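Local coordinates for protein teichoic acid D-alanine hydrolase (Staphylococcus aureus, PDB 5ZH8) that removes D-alanyl esters from wall teichoic acid and lipoteichoic acid, affecting autolysis and the level of methicillin resistance, at residues D150-Y155 / I165-L170; P157-S162 / A195-G200; D169-Q174 / G214-L219; S175-Y180 / R199-K204. All coordinates share one frame; numbering follows the deposited sequence.

The four contacts differ in depth and in chemistry. Contact 3 is the buried one, its centre about 14 Å from the centre of the chain; contacts 1, 2 and 4 lie 22 to 25 Å out and are partly buried. Contacts 1 and 3 share Asp-169 and Leu-170 on helix 167-171, while contacts 2 and 4 share Arg-199 and Gly-200, where helix 189-199 ends. Contacts 1 and 4 are each held by a short backbone bridge. In contact 2 a side-chain amide ties a loop to a helix, and contact 3 combines leucine packing with side-chain hydrogen bonds. Segment 214-219 touches the other three contacts: Val-218 meets contacts 1 and 2, and Asn-215 meets contact 4.

Contact 1: D150-Y155 / I165-L170; sequences DPVSKY and IPLKDL
Leu-167 shows how one residue can join a backbone bond to a hydrophobic patch. Its N-H donates to Asp-150 O (N to O 2.9 Å, 168° at the hydrogen), and the side chain leaves beside that same oxygen: CB passes it, and CG comes to 3.5 Å from Asp-150 O. CG stands anti to the carbonyl carbon (chi1 -70°), beside the bonded N, and the two methyls part. CD1 goes to Tyr-155, meeting CE2 of the ring at 3.6 Å, the two side chains nearly perpendicular. CD2 turns to Val-152, 3.9 Å from its CG1. The same valine methyl also meets Leu-170 CD1 tip to tip (3.6 Å), and CG2 of Val-152 lies against Ile-165 CB.

A second bond, Val-152 N to Ile-165 O (3.0 Å), completes the pairing. The two bonds flank Pro-151 and Pro-166, which form a single antiparallel bridge as a non-hydrogen-bonded pair, a position that suits residues without an N-H. At the outer end Lys-154 NZ makes a salt bridge to Asp-150 OD2, reaching it from above the carboxylate plane, and Tyr-155 OH is bonded to Asn-147 N.

Pro-166 is the N-cap of helix 167-171, so the carbonyl of Asp-150 satisfies an N-H of its first turn, one that no earlier turn of that helix could serve. The contact divides its labour: polar backbone bonds fix the register, and branched aliphatic side chains close the buried side.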
# COMPACT_ATOMS: atom_id res chain seq x y z
N ASP A 150 23.43 9.41 -25.95
CA ASP A 150 24.17 8.22 -26.38
C ASP A 150 23.58 6.97 -25.75
O ASP A 150 22.99 7.04 -24.67
CB ASP A 150 25.65 8.34 -25.99
CG ASP A 150 26.42 9.33 -26.84
OD1 ASP A 150 25.89 9.80 -27.87
OD2 ASP A 150 27.56 9.65 -26.47
N PRO A 151 23.74 5.81 -26.42
CA PRO A 151 23.15 4.56 -25.94
C PRO A 151 23.89 3.94 -24.75
O PRO A 151 25.04 4.27 -24.50
CB PRO A 151 23.24 3.65 -27.16
CG PRO A 151 24.42 4.14 -27.90
CD PRO A 151 24.46 5.62 -27.69
N VAL A 152 23.20 3.05 -24.04
CA VAL A 152 23.81 2.32 -22.92
C VAL A 152 24.97 1.45 -23.39
O VAL A 152 25.99 1.35 -22.71
CB VAL A 152 22.83 1.41 -22.11
CG1 VAL A 152 22.75 1.86 -20.67
CG2 VAL A 152 21.42 1.29 -22.71
N SER A 153 24.79 0.81 -24.54
CA SER A 153 25.80 -0.11 -25.09
C SER A 153 27.17 0.55 -25.25
O SER A 153 28.19 -0.11 -25.14
CB SER A 153 25.32 -0.70 -26.42
OG SER A 153 24.90 0.31 -27.31
N LYS A 154 27.17 1.86 -25.50
CA LYS A 154 28.42 2.62 -25.60
C LYS A 154 29.23 2.56 -24.31
O LYS A 154 30.44 2.29 -24.34
CB LYS A 154 28.13 4.08 -25.96
CG LYS A 154 29.35 4.89 -26.34
CD LYS A 154 29.00 6.35 -26.49
CE LYS A 154 30.17 7.13 -27.09
NZ LYS A 154 30.05 8.59 -26.81
N TYR A 155 28.57 2.80 -23.18
CA TYR A 155 29.24 2.85 -21.88
C TYR A 155 29.23 1.51 -21.15
O TYR A 155 30.08 1.26 -20.29
CB TYR A 155 28.62 3.94 -21.00
CG TYR A 155 28.44 5.25 -21.72
CD1 TYR A 155 29.51 6.14 -21.88
CD2 TYR A 155 27.21 5.61 -22.25
CE1 TYR A 155 29.34 7.33 -22.56
CE2 TYR A 155 27.04 6.81 -22.92
CZ TYR A 155 28.11 7.67 -23.07
OH TYR A 155 27.94 8.86 -23.75
N ILE A 165 19.10 1.72 -26.75
CA ILE A 165 18.40 2.51 -25.73
C ILE A 165 19.26 3.69 -25.29
O ILE A 165 20.27 3.48 -24.62
CB ILE A 165 18.15 1.67 -24.46
CG1 ILE A 165 17.39 0.38 -24.77
CG2 ILE A 165 17.44 2.50 -23.39
CD1 ILE A 165 17.45 -0.63 -23.64
N PRO A 166 18.87 4.93 -25.65
CA PRO A 166 19.68 6.05 -25.15
C PRO A 166 19.58 6.18 -23.64
O PRO A 166 18.56 5.80 -23.06
CB PRO A 166 19.07 7.27 -25.86
CG PRO A 166 17.71 6.85 -26.28
CD PRO A 166 17.76 5.37 -26.51
N LEU A 167 20.63 6.69 -23.00
CA LEU A 167 20.63 6.91 -21.55
C LEU A 167 19.42 7.72 -21.13
O LEU A 167 18.87 7.49 -20.05
CB LEU A 167 21.90 7.65 -21.11
CG LEU A 167 23.23 6.92 -21.16
CD1 LEU A 167 24.34 7.87 -20.72
CD2 LEU A 167 23.20 5.68 -20.28
N LYS A 168 19.02 8.67 -21.97
CA LYS A 168 17.88 9.54 -21.70
C LYS A 168 16.58 8.76 -21.52
O LYS A 168 15.76 9.12 -20.68
CB LYS A 168 17.72 10.58 -22.81
CG LYS A 168 16.73 11.69 -22.46
CD LYS A 168 16.66 12.79 -23.50
CE LYS A 168 16.12 14.07 -22.88
NZ LYS A 168 15.63 15.06 -23.88
N ASP A 169 16.39 7.71 -22.32
CA ASP A 169 15.18 6.89 -22.24
C ASP A 169 15.10 6.07 -20.95
O ASP A 169 14.01 5.79 -20.46
CB ASP A 169 15.06 5.98 -23.46
CG ASP A 169 14.66 6.74 -24.72
OD1 ASP A 169 14.40 7.95 -24.63
OD2 ASP A 169 14.60 6.12 -25.81
N LEU A 170 16.25 5.69 -20.40
CA LEU A 170 16.30 5.07 -19.08
C LEU A 170 15.95 6.11 -18.02
O LEU A 170 15.09 5.88 -17.18
CB LEU A 170 17.69 4.52 -18.78
CG LEU A 170 18.26 3.44 -19.69
CD1 LEU A 170 19.74 3.26 -19.39
CD2 LEU A 170 17.53 2.13 -19.50

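Contact 2: P157-S162 / A195-G200; sequences PWFKTS and AIQKRG
Gln-197 projects from helix 189-199 onto the loop 157-162 and supplies most of the helix's share of the contact. Its aliphatic part packs tightly against Phe-159: CB is 3.7 Å from ring atom CD1 and 3.8 Å from CE1, and CG also approaches the backbone of that residue. The two side chains run past each other in opposite directions, with the ring and amide planes 75° apart. Ile-196 adds CG2 at the ring edge, near its plane and 4.0 Å from Phe-159 CZ.

CG of Gln-197 stands anti to its own backbone N (chi1 -171°), which carries the chain out toward the loop; the bend at chi2 (-82°) then brings the amide to the backbone. There NE2 donates to Lys-160 O at 2.7 Å, with the oxygen close to the amide plane. Phe-159 itself is the centre of an inverse gamma turn, a compact kink between the ring that packs on the helix and the carbonyl that takes the bond.

The outer side is looser. Lys-160 is exposed and its chain leads away from the helix, while the Trp-158 indole comes no nearer to segment 195-200 than 4.7 Å and forms a cation-pi pair with Lys-194.

Inward, the Phe-159 ring also meets Val-193 of helix 189-199 and Val-218 of helix 213-227. The loop that follows helix 152-155 is thereby laid across both of those helices before the chain enters helix 167-171.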
# COMPACT_ATOMS: atom_id res chain seq x y z
N PRO A 157 29.10 -2.05 -22.62
CA PRO A 157 29.16 -2.92 -23.82
C PRO A 157 28.32 -4.20 -23.76
O PRO A 157 27.71 -4.57 -24.76
CB PRO A 157 30.64 -3.28 -23.92
CG PRO A 157 31.34 -2.12 -23.29
CD PRO A 157 30.44 -1.57 -22.24
N TRP A 158 28.32 -4.86 -22.61
CA TRP A 158 27.61 -6.13 -22.45
C TRP A 158 26.09 -5.98 -22.37
O TRP A 158 25.36 -6.92 -22.67
CB TRP A 158 28.14 -6.94 -21.26
CG TRP A 158 28.28 -6.19 -19.97
CD1 TRP A 158 29.40 -5.56 -19.51
CD2 TRP A 158 27.28 -6.01 -18.97
NE1 TRP A 158 29.15 -4.99 -18.29
CE2 TRP A 158 27.86 -5.25 -17.93
CE3 TRP A 158 25.94 -6.42 -18.85
CZ2 TRP A 158 27.15 -4.89 -16.78
CZ3 TRP A 158 25.24 -6.06 -17.70
CH2 TRP A 158 25.85 -5.30 -16.69
N PHE A 159 25.61 -4.80 -21.97
CA PHE A 159 24.17 -4.54 -21.94
C PHE A 159 23.62 -4.38 -23.36
O PHE A 159 23.35 -3.27 -23.83
CB PHE A 159 23.85 -3.30 -21.10
CG PHE A 159 22.41 -3.21 -20.68
CD1 PHE A 159 21.98 -3.82 -19.51
CD2 PHE A 159 21.48 -2.53 -21.46
CE1 PHE A 159 20.66 -3.76 -19.13
CE2 PHE A 159 20.15 -2.46 -21.08
CZ PHE A 159 19.74 -3.08 -19.91
N LYS A 160 23.45 -5.51 -24.05
CA LYS A 160 22.96 -5.53 -25.42
C LYS A 160 21.45 -5.73 -25.43
O LYS A 160 20.89 -6.41 -24.56
CB LYS A 160 23.65 -6.62 -26.23
CG LYS A 160 24.56 -6.09 -27.34
CD LYS A 160 23.79 -5.27 -28.37
CE LYS A 160 24.50 -5.22 -29.71
NZ LYS A 160 23.76 -4.37 -30.68
N THR A 161 20.80 -5.13 -26.42
CA THR A 161 19.34 -5.03 -26.46
C THR A 161 18.83 -4.97 -27.90
O THR A 161 19.47 -4.38 -28.76
CB THR A 161 18.87 -3.78 -25.68
OG1 THR A 161 17.56 -3.39 -26.12
CG2 THR A 161 19.83 -2.61 -25.88
N SER A 162 17.67 -5.59 -28.14
CA SER A 162 17.08 -5.72 -29.49
C SER A 162 17.17 -4.44 -30.32
O SER A 162 17.40 -4.48 -31.53
CB SER A 162 15.61 -6.17 -29.41
OG SER A 162 15.25 -6.63 -28.11
N ALA A 195 20.72 -9.49 -14.92
CA ALA A 195 19.39 -10.11 -14.99
C ALA A 195 18.46 -9.32 -15.91
O ALA A 195 17.77 -9.91 -16.74
CB ALA A 195 18.79 -10.23 -13.59
N ILE A 196 18.46 -7.99 -15.76
CA ILE A 196 17.64 -7.08 -16.58
C ILE A 196 17.99 -7.17 -18.06
O ILE A 196 17.14 -7.03 -18.93
CB ILE A 196 17.87 -5.61 -16.16
CG1 ILE A 196 17.24 -5.32 -14.79
CG2 ILE A 196 17.30 -4.64 -17.19
CD1 ILE A 196 17.77 -4.06 -14.14
N GLN A 197 19.27 -7.38 -18.34
CA GLN A 197 19.73 -7.50 -19.72
C GLN A 197 19.17 -8.76 -20.39
O GLN A 197 18.77 -8.71 -21.55
CB GLN A 197 21.27 -7.45 -19.79
CG GLN A 197 21.85 -7.34 -21.20
CD GLN A 197 21.95 -8.66 -21.93
OE1 GLN A 197 22.13 -9.71 -21.31
NE2 GLN A 197 21.86 -8.61 -23.25
N LYS A 198 19.12 -9.87 -19.65
CA LYS A 198 18.53 -11.10 -20.16
C LYS A 198 17.03 -10.93 -20.47
O LYS A 198 16.56 -11.37 -21.52
CB LYS A 198 18.76 -12.27 -19.18
CG LYS A 198 18.41 -13.65 -19.73
CD LYS A 198 19.34 -14.09 -20.85
CE LYS A 198 19.11 -15.55 -21.20
NZ LYS A 198 19.98 -16.03 -22.31
N ARG A 199 16.29 -10.30 -19.56
CA ARG A 199 14.86 -10.08 -19.77
C ARG A 199 14.64 -9.17 -20.97
O ARG A 199 13.73 -9.39 -21.75
CB ARG A 199 14.21 -9.47 -18.54
CG ARG A 199 14.28 -10.35 -17.30
CD ARG A 199 13.09 -10.09 -16.41
NE ARG A 199 11.87 -10.65 -17.00
CZ ARG A 199 10.64 -10.19 -16.80
NH1 ARG A 199 10.40 -9.14 -16.02
NH2 ARG A 199 9.62 -10.80 -17.41
N GLY A 200 15.44 -8.11 -21.06
CA GLY A 200 15.48 -7.25 -22.23
C GLY A 200 14.23 -6.43 -22.46
O GLY A 200 13.54 -6.01 -21.52

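Contact 3: D169-Q174 / G214-L219; sequences DLMLHQ and GNYLVL
Tyr-216 and Asn-215, neighbours on helix 213-227, each send a hydrogen bond to the end of helix 167-171. The phenol OH of Tyr-216 donates to Met-171 O at 2.6 Å, lying in the carbonyl plane on a lone pair, while the oxygen sits at the edge of the ring. Asn-215 ND2 donates to His-173 ND1 (3.0 Å, 158° at the hydrogen), the nitrogen slightly tilted from the imidazole plane. The imidazole is also set obliquely against the tyrosine ring, its CE1 3.6 Å from Tyr-216 CD1.

Aliphatic side chains fill the other side. Leu-170 CD1 meets Val-218 CG1 at 3.6 Å and Leu-219 CD2 at 3.8 Å, while Leu-219 CD1 lies over the centre of the Tyr-216 ring. The tyrosine is therefore held by its hydroxyl, one face and an oblique imidazole.

Further out, Ser-175 OG is bonded to Asn-215 OD1, which would fix the rotation of the amide, with its NH2 toward the histidine. A Schellman motif places His-173 where the helix ends, with positive phi; its ring, with CG anti to the carbonyl carbon (chi1 -64°), turns back toward helix 213-227. Gln-174 NE2 reaches back to Asp-169 OD1. That aspartate makes a salt bridge with Lys-207.

His-173 also packs on Tyr-211 and, like Tyr-216, on Lys-130. This lysine ends a Ser-x-x-K sequence, the signature of serine beta-lactamases and penicillin-binding proteins, and the His-Gln-Ser-Gly-Leu run beginning at His-173 resembles the His-Thr-Ser-Gly-Leu sequence common in the family. The contact is consistent with the core of the helical domain, packed beside the lysine of the Ser-x-x-K motif.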
# COMPACT_ATOMS: atom_id res chain seq x y z
N ASP A 169 16.39 7.71 -22.32
CA ASP A 169 15.18 6.89 -22.24
C ASP A 169 15.10 6.07 -20.95
O ASP A 169 14.01 5.79 -20.46
CB ASP A 169 15.06 5.98 -23.46
CG ASP A 169 14.66 6.74 -24.72
OD1 ASP A 169 14.40 7.95 -24.63
OD2 ASP A 169 14.60 6.12 -25.81
N LEU A 170 16.25 5.69 -20.40
CA LEU A 170 16.30 5.07 -19.08
C LEU A 170 15.95 6.11 -18.02
O LEU A 170 15.09 5.88 -17.18
CB LEU A 170 17.69 4.52 -18.78
CG LEU A 170 18.26 3.44 -19.69
CD1 LEU A 170 19.74 3.26 -19.39
CD2 LEU A 170 17.53 2.13 -19.50
N MET A 171 16.64 7.24 -18.08
CA MET A 171 16.44 8.35 -17.15
C MET A 171 14.98 8.79 -17.07
O MET A 171 14.48 9.08 -15.99
CB MET A 171 17.34 9.52 -17.55
CG MET A 171 17.25 10.76 -16.67
SD MET A 171 15.91 11.88 -17.12
CE MET A 171 16.51 12.57 -18.65
N LEU A 172 14.31 8.83 -18.22
CA LEU A 172 12.92 9.29 -18.30
C LEU A 172 11.88 8.17 -18.11
O LEU A 172 10.68 8.43 -18.20
CB LEU A 172 12.66 9.98 -19.65
CG LEU A 172 13.41 11.27 -20.00
CD1 LEU A 172 13.19 11.63 -21.46
CD2 LEU A 172 13.01 12.42 -19.10
N HIS A 173 12.33 6.95 -17.83
CA HIS A 173 11.45 5.77 -17.72
C HIS A 173 10.64 5.51 -18.99
O HIS A 173 9.41 5.47 -18.95
CB HIS A 173 10.51 5.87 -16.51
CG HIS A 173 11.22 5.88 -15.19
ND1 HIS A 173 11.96 4.82 -14.73
CD2 HIS A 173 11.28 6.83 -14.23
CE1 HIS A 173 12.46 5.11 -13.55
NE2 HIS A 173 12.07 6.33 -13.22
N GLN A 174 11.32 5.34 -20.12
CA GLN A 174 10.68 5.01 -21.39
C GLN A 174 11.59 4.15 -22.27
O GLN A 174 11.65 4.32 -23.49
CB GLN A 174 10.28 6.29 -22.13
CG GLN A 174 11.43 7.25 -22.40
CD GLN A 174 11.01 8.47 -23.19
OE1 GLN A 174 9.90 8.97 -23.05
NE2 GLN A 174 11.92 8.97 -24.03
N GLY A 214 14.40 -0.76 -12.44
CA GLY A 214 15.43 -1.30 -13.30
C GLY A 214 16.18 -0.28 -14.14
O GLY A 214 17.39 -0.38 -14.30
N ASN A 215 15.46 0.72 -14.65
CA ASN A 215 16.08 1.77 -15.44
C ASN A 215 17.23 2.39 -14.66
O ASN A 215 18.34 2.50 -15.16
CB ASN A 215 15.09 2.86 -15.82
CG ASN A 215 14.11 2.44 -16.90
OD1 ASN A 215 14.48 1.83 -17.92
ND2 ASN A 215 12.85 2.80 -16.71
N TYR A 216 16.96 2.80 -13.42
CA TYR A 216 17.97 3.48 -12.62
C TYR A 216 19.02 2.53 -12.03
O TYR A 216 20.09 2.98 -11.62
CB TYR A 216 17.33 4.37 -11.55
CG TYR A 216 16.94 5.72 -12.13
CD1 TYR A 216 15.97 5.81 -13.13
CD2 TYR A 216 17.55 6.89 -11.70
CE1 TYR A 216 15.62 7.03 -13.67
CE2 TYR A 216 17.20 8.12 -12.24
CZ TYR A 216 16.24 8.18 -13.22
OH TYR A 216 15.89 9.40 -13.77
N LEU A 217 18.73 1.23 -12.00
CA LEU A 217 19.76 0.23 -11.69
C LEU A 217 20.78 0.12 -12.82
O LEU A 217 21.98 0.02 -12.57
CB LEU A 217 19.14 -1.15 -11.40
CG LEU A 217 18.23 -1.23 -10.17
CD1 LEU A 217 17.60 -2.61 -10.09
CD2 LEU A 217 18.99 -0.91 -8.90
N VAL A 218 20.31 0.15 -14.07
CA VAL A 218 21.19 0.18 -15.25
C VAL A 218 22.02 1.46 -15.29
O VAL A 218 23.21 1.43 -15.64
CB VAL A 218 20.37 0.12 -16.57
CG1 VAL A 218 21.25 0.42 -17.78
CG2 VAL A 218 19.67 -1.23 -16.70
N LEU A 219 21.39 2.59 -14.95
CA LEU A 219 22.09 3.88 -14.90
C LEU A 219 23.15 3.90 -13.80
O LEU A 219 24.22 4.48 -13.98
CB LEU A 219 21.11 5.04 -14.68
CG LEU A 219 20.27 5.46 -15.89
CD1 LEU A 219 19.27 6.53 -15.47
CD2 LEU A 219 21.14 5.91 -17.05

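Contact 4: S175-Y180 / R199-K204; sequences SGLYKY and RGIDPK
Backbone hydrogen bonds come first in the meeting of Leu-177 with Ile-201. Asp-202 N donates to Gly-176 O at 2.6 Å and Tyr-178 N to Gly-200 O at 3.2 Å, both nearly straight. They flank Leu-177 and Ile-201, which form a single antiparallel bridge as a non-hydrogen-bonded pair. The same two oxygens also receive CA-H contacts from Ile-201 and Leu-177. Gly-176 and Gly-200 both have positive phi.

A CH-pi contact occupies the outer side: Asp-202 lays its CB over one face of the Tyr-178 ring, 3.6 Å from the centroid and offset toward the rim. With CG of Asp-202 anti to the backbone N (chi1 -177°), the carboxylate continues over the ring, the planes stacked at 24°, and OD1 comes 3.1 Å from Tyr-178 OH. At another part of the same ring, Arg-199 O lies at the edge near its plane.

Charged groups lie on the outer side of the contact. The guanidinium of Arg-199 has Tyr-178 CB over one face, 3.6 Å from NH1, and Lys-179 O at its edge. Lys-204 NZ makes a long salt bridge to Asp-202 OD1.

Apolar packing faces inward, where Leu-177 CD2 meets Ile-201 CD1 at 3.6 Å, and Leu-177 goes on to Leu-170 and Ile-196.

Two glycines with positive phi turn the loops where they pair, while the flat groups of Tyr-178, Asp-202 and Arg-199 cover the outer side of the pairing. The nearby lysine would probably steady the negative charge of the aspartate above the electron-rich ring.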
# COMPACT_ATOMS: atom_id res chain seq x y z
N SER A 175 12.27 3.20 -21.63
CA SER A 175 13.25 2.36 -22.31
C SER A 175 12.63 1.16 -23.01
O SER A 175 13.16 0.66 -24.00
CB SER A 175 14.28 1.87 -21.29
OG SER A 175 13.66 1.12 -20.26
N GLY A 176 11.50 0.69 -22.49
CA GLY A 176 10.85 -0.51 -23.01
C GLY A 176 11.33 -1.78 -22.34
O GLY A 176 10.96 -2.88 -22.76
N LEU A 177 12.14 -1.64 -21.30
CA LEU A 177 12.61 -2.78 -20.53
C LEU A 177 11.46 -3.31 -19.68
O LEU A 177 10.67 -2.53 -19.14
CB LEU A 177 13.78 -2.38 -19.62
CG LEU A 177 15.15 -2.08 -20.24
CD1 LEU A 177 16.01 -1.33 -19.24
CD2 LEU A 177 15.85 -3.33 -20.72
N TYR A 178 11.36 -4.64 -19.58
CA TYR A 178 10.41 -5.27 -18.68
C TYR A 178 10.65 -4.78 -17.25
O TYR A 178 11.78 -4.45 -16.89
CB TYR A 178 10.54 -6.80 -18.72
CG TYR A 178 9.92 -7.44 -19.94
CD1 TYR A 178 8.55 -7.62 -20.04
CD2 TYR A 178 10.72 -7.90 -20.99
CE1 TYR A 178 7.98 -8.21 -21.16
CE2 TYR A 178 10.16 -8.49 -22.11
CZ TYR A 178 8.79 -8.64 -22.19
OH TYR A 178 8.22 -9.22 -23.29
N LYS A 179 9.58 -4.72 -16.46
CA LYS A 179 9.69 -4.25 -15.08
C LYS A 179 10.63 -5.16 -14.29
O LYS A 179 10.59 -6.37 -14.44
CB LYS A 179 8.32 -4.19 -14.41
CG LYS A 179 8.08 -2.92 -13.60
CD LYS A 179 6.69 -2.90 -12.98
CE LYS A 179 6.57 -1.81 -11.92
NZ LYS A 179 5.21 -1.75 -11.31
N TYR A 180 11.47 -4.55 -13.45
CA TYR A 180 12.51 -5.26 -12.73
C TYR A 180 11.84 -6.18 -11.73
O TYR A 180 11.07 -5.75 -10.88
CB TYR A 180 13.43 -4.31 -11.97
CG TYR A 180 14.52 -5.02 -11.19
CD1 TYR A 180 15.49 -5.76 -11.84
CD2 TYR A 180 14.59 -4.93 -9.80
CE1 TYR A 180 16.50 -6.40 -11.13
CE2 TYR A 180 15.59 -5.56 -9.09
CZ TYR A 180 16.55 -6.30 -9.76
OH TYR A 180 17.54 -6.93 -9.05
N ARG A 199 16.29 -10.30 -19.56
CA ARG A 199 14.86 -10.08 -19.77
C ARG A 199 14.64 -9.17 -20.97
O ARG A 199 13.73 -9.39 -21.75
CB ARG A 199 14.21 -9.47 -18.54
CG ARG A 199 14.28 -10.35 -17.30
CD ARG A 199 13.09 -10.09 -16.41
NE ARG A 199 11.87 -10.65 -17.00
CZ ARG A 199 10.64 -10.19 -16.80
NH1 ARG A 199 10.40 -9.14 -16.02
NH2 ARG A 199 9.62 -10.80 -17.41
N GLY A 200 15.44 -8.11 -21.06
CA GLY A 200 15.48 -7.25 -22.23
C GLY A 200 14.23 -6.43 -22.46
O GLY A 200 13.54 -6.01 -21.52
N ILE A 201 13.94 -6.21 -23.74
CA ILE A 201 12.90 -5.26 -24.18
C ILE A 201 11.53 -5.91 -24.31
O ILE A 201 11.41 -7.09 -24.63
CB ILE A 201 13.33 -4.56 -25.50
CG1 ILE A 201 13.92 -3.19 -25.18
CG2 ILE A 201 12.17 -4.31 -26.47
CD1 ILE A 201 15.07 -3.24 -24.20
N ASP A 202 10.51 -5.11 -24.05
CA ASP A 202 9.12 -5.49 -24.27
C ASP A 202 8.58 -4.66 -25.44
O ASP A 202 8.35 -3.45 -25.28
CB ASP A 202 8.31 -5.23 -23.00
CG ASP A 202 6.88 -5.67 -23.12
OD1 ASP A 202 6.60 -6.63 -23.88
OD2 ASP A 202 6.01 -5.07 -22.45
N PRO A 203 8.40 -5.29 -26.62
CA PRO A 203 8.08 -4.53 -27.83
C PRO A 203 6.91 -3.57 -27.70
O PRO A 203 7.07 -2.41 -28.06
CB PRO A 203 7.76 -5.62 -28.85
CG PRO A 203 8.63 -6.76 -28.44
CD PRO A 203 8.76 -6.68 -26.94
N LYS A 204 5.77 -4.04 -27.20
CA LYS A 204 4.56 -3.21 -27.08
C LYS A 204 4.77 -1.95 -26.24
O LYS A 204 4.16 -0.92 -26.49
CB LYS A 204 3.38 -4.03 -26.53
CG LYS A 204 3.52 -4.54 -25.10
CD LYS A 204 2.32 -5.39 -24.68
CE LYS A 204 2.26 -6.74 -25.41
NZ LYS A 204 3.49 -7.56 -25.20